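Long-range contacts in type I polyketide synthase PikAII (Streptomyces venezuelae, PDB 3QP9), which forms part of a modular polyketide synthase, as a C2-type ketoreductase domain that probably epimerizes the alpha-carbon of the chain rather than reducing its ketone: residues A[65-70]-A[203-208]; A[252-257]-A[277-282]; A[267-272]-A[307-312]. All coordinates share one frame; numbering follows the deposited sequence.

Interaction 1: A[65-70]-A[203-208]; sequences APVLAA and AALDRM
Leu205 reaches from the helix segment 203-208 towards Pro66, Val67 and Ala70, so that one side chain supplies most of the apolar contact with segment 65-70. Its CB rests against Ala70 CB at 3.8 Å, and its two methyls go to different neighbours. CD1 comes up to Pro66, with 4.2 Å to Pro66 CB, and also lies beside the Pro66 carbonyl oxygen; that oxygen already accepts the helical bond from Ala70 N. CD2 turns instead to Val67, meeting its CG2 at 4.1 Å, and the two side chains cross at about a right angle. With CG of Leu205 anti to its own carbonyl carbon (chi1 -62°) the fork is carried toward the facing helix, and chi2 of 160° turns CD1 to Pro66 and CD2 to Val67.

Both helices belong to the N-terminal half of the ketoreductase, a Rossmann-like alpha/beta unit in which they follow the parallel strands 51-57 and 190-196. Their axes approach to 9.4 Å and cross at -52°, a value within the range of ridges-into-grooves packing. At Ala70 the small side chain permits a close approach of the backbones, with 5.8 Å between Ala70 CA and Asp206 CA. The same methyl lies 3.9 Å from Asp206 OD1, an oxygen whose charge is met by Arg202 in a salt bridge within its own helix.

Val67 contributes on two sides. With CG1 anti to the backbone N and CG2 directed at Leu205, CG1 is left to meet Met208 CE at 4.3 Å. On the sheet side, Leu205 and Met208 pack on Leu196 of strand 190-196, while Val67 also touches Leu113 and Trp116.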
loop_
_atom_site.group_PDB
_atom_site.type_symbol
_atom_site.label_atom_id
_atom_site.label_comp_id
_atom_site.label_asym_id
_atom_site.label_seq_id
_atom_site.Cartn_x
_atom_site.Cartn_y
_atom_site.Cartn_z
ATOM N N ALA A 65 -11.709 13.783 -21.372
ATOM C CA ALA A 65 -11.657 14.735 -22.468
ATOM C C ALA A 65 -10.290 15.415 -22.521
ATOM O O ALA A 65 -9.636 15.364 -23.555
ATOM C CB ALA A 65 -12.818 15.781 -22.410
ATOM N N PRO A 66 -9.846 16.045 -21.388
ATOM C CA PRO A 66 -8.557 16.684 -21.451
ATOM C C PRO A 66 -7.352 15.678 -21.427
ATOM O O PRO A 66 -6.278 15.987 -21.980
ATOM C CB PRO A 66 -8.595 17.644 -20.250
ATOM C CG PRO A 66 -9.477 16.913 -19.211
ATOM C CD PRO A 66 -10.409 16.027 -20.026
ATOM N N VAL A 67 -7.530 14.497 -20.814
ATOM C CA VAL A 67 -6.605 13.362 -21.074
ATOM C C VAL A 67 -6.376 13.084 -22.618
ATOM O O VAL A 67 -5.234 13.111 -23.087
ATOM C CB VAL A 67 -6.977 12.066 -20.314
ATOM C CG1 VAL A 67 -5.893 10.994 -20.560
ATOM C CG2 VAL A 67 -7.103 12.325 -18.809
ATOM N N LEU A 68 -7.430 12.861 -23.421
ATOM C CA LEU A 68 -7.159 12.665 -24.852
ATOM C C LEU A 68 -6.592 13.886 -25.529
ATOM O O LEU A 68 -5.721 13.759 -26.408
ATOM C CB LEU A 68 -8.358 12.103 -25.653
ATOM C CG LEU A 68 -9.435 11.216 -25.056
ATOM C CD1 LEU A 68 -10.328 10.785 -26.213
ATOM C CD2 LEU A 68 -8.859 10.010 -24.376
ATOM N N ALA A 69 -7.013 15.091 -25.113
ATOM C CA ALA A 69 -6.405 16.258 -25.739
ATOM C C ALA A 69 -4.894 16.256 -25.494
ATOM O O ALA A 69 -4.118 16.450 -26.429
ATOM C CB ALA A 69 -7.067 17.589 -25.263
ATOM N N ALA A 70 -4.458 15.985 -24.250
ATOM C CA ALA A 70 -3.004 15.954 -23.985
ATOM C C ALA A 70 -2.255 14.909 -24.778
ATOM O O ALA A 70 -1.166 15.182 -25.307
ATOM C CB ALA A 70 -2.716 15.794 -22.494
ATOM N N ALA A 203 -0.925 21.489 -17.678
ATOM C CA ALA A 203 0.529 21.317 -17.511
ATOM C C ALA A 203 0.895 19.970 -16.855
ATOM O O ALA A 203 1.854 19.359 -17.257
ATOM C CB ALA A 203 1.153 22.490 -16.721
ATOM N N ALA A 204 0.113 19.484 -15.899
ATOM C CA ALA A 204 0.353 18.167 -15.312
ATOM C C ALA A 204 0.094 17.006 -16.364
ATOM O O ALA A 204 0.826 15.993 -16.383
ATOM C CB ALA A 204 -0.527 17.983 -14.051
ATOM N N LEU A 205 -0.917 17.147 -17.236
ATOM C CA LEU A 205 -1.246 16.038 -18.157
ATOM C C LEU A 205 -0.213 16.008 -19.295
ATOM O O LEU A 205 0.114 14.968 -19.803
ATOM C CB LEU A 205 -2.688 16.134 -18.685
ATOM C CG LEU A 205 -3.779 16.031 -17.581
ATOM C CD1 LEU A 205 -5.055 16.637 -18.151
ATOM C CD2 LEU A 205 -4.094 14.582 -17.068
ATOM N N ASP A 206 0.321 17.185 -19.637
ATOM C CA ASP A 206 1.468 17.310 -20.507
ATOM C C ASP A 206 2.712 16.588 -19.968
ATOM O O ASP A 206 3.385 15.898 -20.731
ATOM C CB ASP A 206 1.761 18.791 -20.796
ATOM C CG ASP A 206 0.694 19.436 -21.781
ATOM O OD1 ASP A 206 -0.051 18.653 -22.459
ATOM O OD2 ASP A 206 0.604 20.711 -21.871
ATOM N N ARG A 207 3.037 16.752 -18.678
ATOM C CA ARG A 207 4.138 15.978 -18.138
ATOM C C ARG A 207 3.840 14.504 -18.097
ATOM O O ARG A 207 4.760 13.694 -18.294
ATOM C CB ARG A 207 4.546 16.451 -16.757
ATOM C CG ARG A 207 5.233 17.904 -16.821
ATOM C CD ARG A 207 5.549 18.379 -15.370
ATOM N NE ARG A 207 6.295 19.634 -15.445
ATOM C CZ ARG A 207 5.852 20.808 -15.017
ATOM N NH1 ARG A 207 4.654 20.919 -14.420
ATOM N NH2 ARG A 207 6.620 21.865 -15.174
ATOM N N MET A 208 2.610 14.134 -17.745
ATOM C CA MET A 208 2.195 12.708 -17.930
ATOM C C MET A 208 2.630 12.104 -19.259
ATOM O O MET A 208 3.279 11.006 -19.302
ATOM C CB MET A 208 0.731 12.499 -17.630
ATOM C CG MET A 208 0.248 11.032 -17.788
ATOM S SD MET A 208 -1.558 11.024 -17.832
ATOM C CE MET A 208 -1.811 11.872 -19.399
#

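Interaction 2: A[252-257]-A[277-282]; sequences GTVLVT and GHLLLH
Val254 and Val256 pair with Leu279 and Leu281 in parallel register, joining the two strands of a Rossmann beta-alpha-beta unit whose crossover is helix 262-274. Four backbone hydrogen bonds stitch the strands together. Val254 N bonds His278 O and Val254 O receives Leu280 N, both at 2.9 Å; one step on, Val256 N reaches Leu280 O almost in line with the carbonyl (173° at the oxygen), and Val256 O takes His282 N.

On the face turned to helix 262-274, Leu279 CD2 packs on Val254 CB at 3.8 Å, and Leu281 CD2 meets Val256 CB more loosely. The other face carries Leu255 and Leu280, which lie side by side and point the same way, with Leu255 CD1 3.8 Å from Leu280 CG. Thr253 joins them there: its CG2, anti to the backbone N, touches Leu280 CB, while its OG1 bonds His341 O. Gly252 O lies at the edge of the His278 ring, near its plane and 3.5 Å from His278 CB; the ring stacks on His341.

Further out, Thr253, Leu255 and Thr257 bond by their backbones to strand 343-348 or the residues leading into it. At the last bonded residue of the pair, the His282 ring is held by NE2 on Cys322 O, with its ND1 3.8 Å from Thr257 CB.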
loop_
_atom_site.group_PDB
_atom_site.type_symbol
_atom_site.label_atom_id
_atom_site.label_comp_id
_atom_site.label_asym_id
_atom_site.label_seq_id
_atom_site.Cartn_x
_atom_site.Cartn_y
_atom_site.Cartn_z
ATOM N N GLY A 252 -2.558 5.854 30.468
ATOM C CA GLY A 252 -3.561 5.816 29.380
ATOM C C GLY A 252 -3.737 4.311 29.092
ATOM O O GLY A 252 -2.992 3.486 29.702
ATOM N N THR A 253 -4.723 3.952 28.284
ATOM C CA THR A 253 -4.881 2.552 27.828
ATOM C C THR A 253 -4.280 2.439 26.458
ATOM O O THR A 253 -4.504 3.313 25.641
ATOM C CB THR A 253 -6.385 2.240 27.683
ATOM O OG1 THR A 253 -7.006 2.399 28.983
ATOM C CG2 THR A 253 -6.616 0.867 27.190
ATOM N N VAL A 254 -3.626 1.342 26.171
ATOM C CA VAL A 254 -3.081 1.156 24.849
ATOM C C VAL A 254 -3.815 -0.063 24.329
ATOM O O VAL A 254 -3.920 -1.088 25.032
ATOM C CB VAL A 254 -1.540 0.872 24.874
ATOM C CG1 VAL A 254 -1.110 0.462 23.437
ATOM C CG2 VAL A 254 -0.730 2.162 25.359
ATOM N N LEU A 255 -4.411 0.104 23.179
ATOM C CA LEU A 255 -5.143 -0.970 22.497
ATOM C C LEU A 255 -4.218 -1.733 21.613
ATOM O O LEU A 255 -3.512 -1.119 20.856
ATOM C CB LEU A 255 -6.307 -0.356 21.717
ATOM C CG LEU A 255 -6.979 -1.323 20.727
ATOM C CD1 LEU A 255 -7.683 -2.437 21.405
ATOM C CD2 LEU A 255 -7.998 -0.569 19.867
ATOM N N VAL A 256 -4.266 -3.090 21.679
ATOM C CA VAL A 256 -3.568 -3.918 20.788
ATOM C C VAL A 256 -4.581 -4.835 20.145
ATOM O O VAL A 256 -5.291 -5.549 20.829
ATOM C CB VAL A 256 -2.511 -4.764 21.501
ATOM C CG1 VAL A 256 -1.793 -5.590 20.504
ATOM C CG2 VAL A 256 -1.533 -3.861 22.290
ATOM N N THR A 257 -4.582 -4.855 18.818
ATOM C CA THR A 257 -5.502 -5.667 18.114
ATOM C C THR A 257 -4.819 -6.898 17.604
ATOM O O THR A 257 -3.565 -6.980 17.494
ATOM C CB THR A 257 -6.314 -4.909 16.939
ATOM O OG1 THR A 257 -5.462 -4.781 15.768
ATOM C CG2 THR A 257 -6.902 -3.560 17.422
ATOM N N GLY A 277 0.567 0.972 32.072
ATOM C CA GLY A 277 -0.315 0.516 33.149
ATOM C C GLY A 277 -1.654 -0.134 32.716
ATOM O O GLY A 277 -2.285 -0.763 33.524
ATOM N N HIS A 278 -2.118 0.067 31.485
ATOM C CA HIS A 278 -3.488 -0.327 31.094
ATOM C C HIS A 278 -3.559 -0.791 29.642
ATOM O O HIS A 278 -3.245 -0.031 28.723
ATOM C CB HIS A 278 -4.466 0.796 31.295
ATOM C CG HIS A 278 -4.452 1.344 32.679
ATOM N ND1 HIS A 278 -3.585 2.349 33.096
ATOM C CD2 HIS A 278 -5.198 1.024 33.750
ATOM C CE1 HIS A 278 -3.766 2.584 34.377
ATOM N NE2 HIS A 278 -4.736 1.790 34.801
ATOM N N LEU A 279 -3.967 -2.025 29.431
ATOM C CA LEU A 279 -3.954 -2.597 28.116
ATOM C C LEU A 279 -5.359 -3.096 27.740
ATOM O O LEU A 279 -6.067 -3.692 28.542
ATOM C CB LEU A 279 -2.943 -3.763 28.027
ATOM C CG LEU A 279 -1.478 -3.307 28.036
ATOM C CD1 LEU A 279 -0.480 -4.524 28.194
ATOM C CD2 LEU A 279 -1.181 -2.464 26.745
ATOM N N LEU A 280 -5.745 -2.843 26.495
ATOM C CA LEU A 280 -7.003 -3.334 26.020
ATOM C C LEU A 280 -6.626 -4.246 24.868
ATOM O O LEU A 280 -5.971 -3.815 23.959
ATOM C CB LEU A 280 -7.897 -2.169 25.538
ATOM C CG LEU A 280 -9.201 -2.682 24.857
ATOM C CD1 LEU A 280 -9.986 -3.588 25.818
ATOM C CD2 LEU A 280 -9.980 -1.476 24.542
ATOM N N LEU A 281 -7.017 -5.500 24.930
ATOM C CA LEU A 281 -6.539 -6.491 23.985
ATOM C C LEU A 281 -7.749 -6.936 23.180
ATOM O O LEU A 281 -8.694 -7.467 23.759
ATOM C CB LEU A 281 -5.966 -7.725 24.714
ATOM C CG LEU A 281 -4.819 -7.433 25.678
ATOM C CD1 LEU A 281 -4.381 -8.704 26.207
ATOM C CD2 LEU A 281 -3.668 -6.742 24.946
ATOM N N HIS A 282 -7.709 -6.752 21.854
ATOM C CA HIS A 282 -8.820 -7.188 20.976
ATOM C C HIS A 282 -8.387 -8.477 20.308
ATOM O O HIS A 282 -7.175 -8.629 19.959
ATOM C CB HIS A 282 -9.149 -6.117 19.938
ATOM C CG HIS A 282 -9.781 -6.670 18.711
ATOM N ND1 HIS A 282 -9.060 -7.361 17.756
ATOM C CD2 HIS A 282 -11.077 -6.758 18.352
ATOM C CE1 HIS A 282 -9.888 -7.786 16.818
ATOM N NE2 HIS A 282 -11.118 -7.424 17.158
HETATM O O HOH W 1 -0.803 2.292 29.420
#

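Interaction 3: A[267-272]-A[307-312]; sequences AARRLA and VAELAD
Two neighbouring helices on one face of the Rossmann sheet meet here, Arg269 and Glu309 bridging them on the outer side and Leu310 filling the inner side against Ala268 and Ala272. The segments run nearly parallel, 24° apart, with their axes approaching to 9.6 Å.

The salt bridge is side-on and two-pronged. Arg269 NE donates to Glu309 OE1 at 2.9 Å, and Arg269 NH1 donates to Glu309 OE2, also at 2.9 Å; a weak third bond runs from Arg269 NE to Glu309 OE2. The NH1 bond uses the syn lone pair of OE2 and lies in the guanidinium plane. The NE bond is less regular: it meets OE1 on the syn side but well out of the carboxylate plane, since the two flat groups are turned 35° against each other. Glu309 extends fully, its CG anti to the backbone N (chi1 -173°), and the extended part of Arg269 crosses it at about a right angle. Arg269 has a second anionic partner, because NH2 forms a salt bridge with Glu266 one turn earlier in its own helix. Gripped by two carboxylates, the guanidinium is fixed in rotation and its positive charge is probably well stabilised.

Below this pair, a single methyl of Leu310 does most of the apolar work. CD2 lies 3.5 Å from Ala268 O, whose helical bond comes from Ala272 N, and 3.7 Å from Arg269 CA. It also meets Ala272 CB at 4.0 Å, and the small alanines let the leucine approach the backbone. Towards the sheet, Leu310 rests on Leu281 and Ala317. Such side-by-side packing of near-parallel helices over parallel strands is typical of the alpha/beta layering of Rossmann folds.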
loop_
_atom_site.group_PDB
_atom_site.type_symbol
_atom_site.label_atom_id
_atom_site.label_comp_id
_atom_site.label_asym_id
_atom_site.label_seq_id
_atom_site.Cartn_x
_atom_site.Cartn_y
_atom_site.Cartn_z
ATOM N N ALA A 267 4.010 -7.696 21.593
ATOM C CA ALA A 267 3.883 -6.217 21.700
ATOM C C ALA A 267 3.267 -5.789 23.011
ATOM O O ALA A 267 3.712 -4.855 23.694
ATOM C CB ALA A 267 3.055 -5.704 20.542
ATOM N N ALA A 268 2.204 -6.458 23.398
ATOM C CA ALA A 268 1.597 -6.190 24.694
ATOM C C ALA A 268 2.502 -6.553 25.874
ATOM O O ALA A 268 2.559 -5.781 26.837
ATOM C CB ALA A 268 0.199 -6.934 24.777
ATOM N N ARG A 269 3.261 -7.657 25.795
ATOM C CA ARG A 269 4.261 -7.974 26.826
ATOM C C ARG A 269 5.284 -6.856 26.910
ATOM O O ARG A 269 5.656 -6.422 27.994
ATOM C CB ARG A 269 5.037 -9.276 26.606
ATOM C CG ARG A 269 4.177 -10.508 26.559
ATOM C CD ARG A 269 5.045 -11.761 26.412
ATOM N NE ARG A 269 4.177 -12.877 26.680
ATOM C CZ ARG A 269 3.658 -13.697 25.774
ATOM N NH1 ARG A 269 2.890 -14.646 26.222
ATOM N NH2 ARG A 269 3.913 -13.561 24.479
ATOM N N ARG A 270 5.734 -6.401 25.753
ATOM C CA ARG A 270 6.710 -5.313 25.743
ATOM C C ARG A 270 6.152 -4.066 26.338
ATOM O O ARG A 270 6.874 -3.336 27.066
ATOM C CB ARG A 270 7.255 -5.052 24.320
ATOM C CG ARG A 270 8.167 -3.884 24.164
ATOM C CD ARG A 270 9.492 -4.074 24.919
ATOM N NE ARG A 270 10.292 -5.100 24.264
ATOM C CZ ARG A 270 11.201 -4.858 23.299
ATOM N NH1 ARG A 270 11.858 -5.883 22.793
ATOM N NH2 ARG A 270 11.490 -3.624 22.911
ATOM N N LEU A 271 4.908 -3.700 25.998
ATOM C CA LEU A 271 4.339 -2.459 26.589
ATOM C C LEU A 271 4.254 -2.565 28.110
ATOM O O LEU A 271 4.645 -1.667 28.877
ATOM C CB LEU A 271 2.934 -2.256 25.984
ATOM C CG LEU A 271 2.935 -1.756 24.527
ATOM C CD1 LEU A 271 1.645 -2.000 23.806
ATOM C CD2 LEU A 271 3.134 -0.265 24.656
ATOM N N ALA A 272 3.858 -3.714 28.583
ATOM C CA ALA A 272 3.818 -3.893 30.063
ATOM C C ALA A 272 5.205 -3.769 30.666
ATOM O O ALA A 272 5.407 -3.030 31.668
ATOM C CB ALA A 272 3.292 -5.229 30.361
ATOM N N VAL A 307 -3.468 -12.421 30.187
ATOM C CA VAL A 307 -3.919 -11.406 31.174
ATOM C C VAL A 307 -3.271 -11.547 32.563
ATOM O O VAL A 307 -2.846 -10.506 33.213
ATOM C CB VAL A 307 -5.457 -11.444 31.401
ATOM C CG1 VAL A 307 -5.844 -10.469 32.561
ATOM C CG2 VAL A 307 -6.224 -11.072 30.087
ATOM N N ALA A 308 -3.181 -12.788 33.015
ATOM C CA ALA A 308 -2.548 -13.052 34.316
ATOM C C ALA A 308 -1.046 -12.677 34.223
ATOM O O ALA A 308 -0.534 -11.979 35.110
ATOM C CB ALA A 308 -2.765 -14.432 34.767
ATOM N N GLU A 309 -0.431 -13.020 33.110
ATOM C CA GLU A 309 0.995 -12.730 32.795
ATOM C C GLU A 309 1.262 -11.205 32.756
ATOM O O GLU A 309 2.189 -10.693 33.418
ATOM C CB GLU A 309 1.463 -13.445 31.517
ATOM C CG GLU A 309 3.014 -13.276 31.271
ATOM C CD GLU A 309 3.435 -13.630 29.842
ATOM O OE1 GLU A 309 4.604 -13.352 29.481
ATOM O OE2 GLU A 309 2.618 -14.200 29.080
ATOM N N LEU A 310 0.399 -10.466 32.061
ATOM C CA LEU A 310 0.606 -9.055 31.934
ATOM C C LEU A 310 0.432 -8.331 33.281
ATOM O O LEU A 310 1.066 -7.301 33.511
ATOM C CB LEU A 310 -0.344 -8.467 30.920
ATOM C CG LEU A 310 -0.116 -9.004 29.475
ATOM C CD1 LEU A 310 -1.421 -8.615 28.667
ATOM C CD2 LEU A 310 1.223 -8.313 28.917
ATOM N N ALA A 311 -0.456 -8.850 34.147
ATOM C CA ALA A 311 -0.621 -8.330 35.512
ATOM C C ALA A 311 0.727 -8.486 36.262
ATOM O O ALA A 311 1.200 -7.511 36.845
ATOM C CB ALA A 311 -1.750 -9.050 36.231
ATOM N N ASP A 312 1.349 -9.672 36.208
ATOM C CA ASP A 312 2.720 -9.838 36.782
ATOM C C ASP A 312 3.762 -8.848 36.246
ATOM O O ASP A 312 4.722 -8.443 36.971
ATOM C CB ASP A 312 3.236 -11.252 36.611
ATOM C CG ASP A 312 2.570 -12.237 37.590
ATOM O OD1 ASP A 312 2.103 -11.749 38.617
ATOM O OD2 ASP A 312 2.557 -13.478 37.327
#

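In the fold
Interactions 2 and 3 belong to the same part of the fold, their centres about 10 Å apart, whereas interaction 1 lies across the chain's centre, its centre about 49 Å from that of interaction 2. Helix 262-274 connects the strands of interaction 2 and supplies one side of interaction 3; Leu281 CD2 meets Ala268 CB at 3.9 Å where the two join. Nearly every touching residue of interaction 2 is buried, and backbone hydrogen bonds hold it. Both helix pairs are buried toward the sheet and centre on a leucine, set against two alanines in interaction 3 but against Pro66, Val67 and Ala70 in interaction 1. Interaction 3 adds a salt bridge at its Glu309 margin; interaction 1, more open at Pro66 and Asp206, has only van der Waals contacts across its helices.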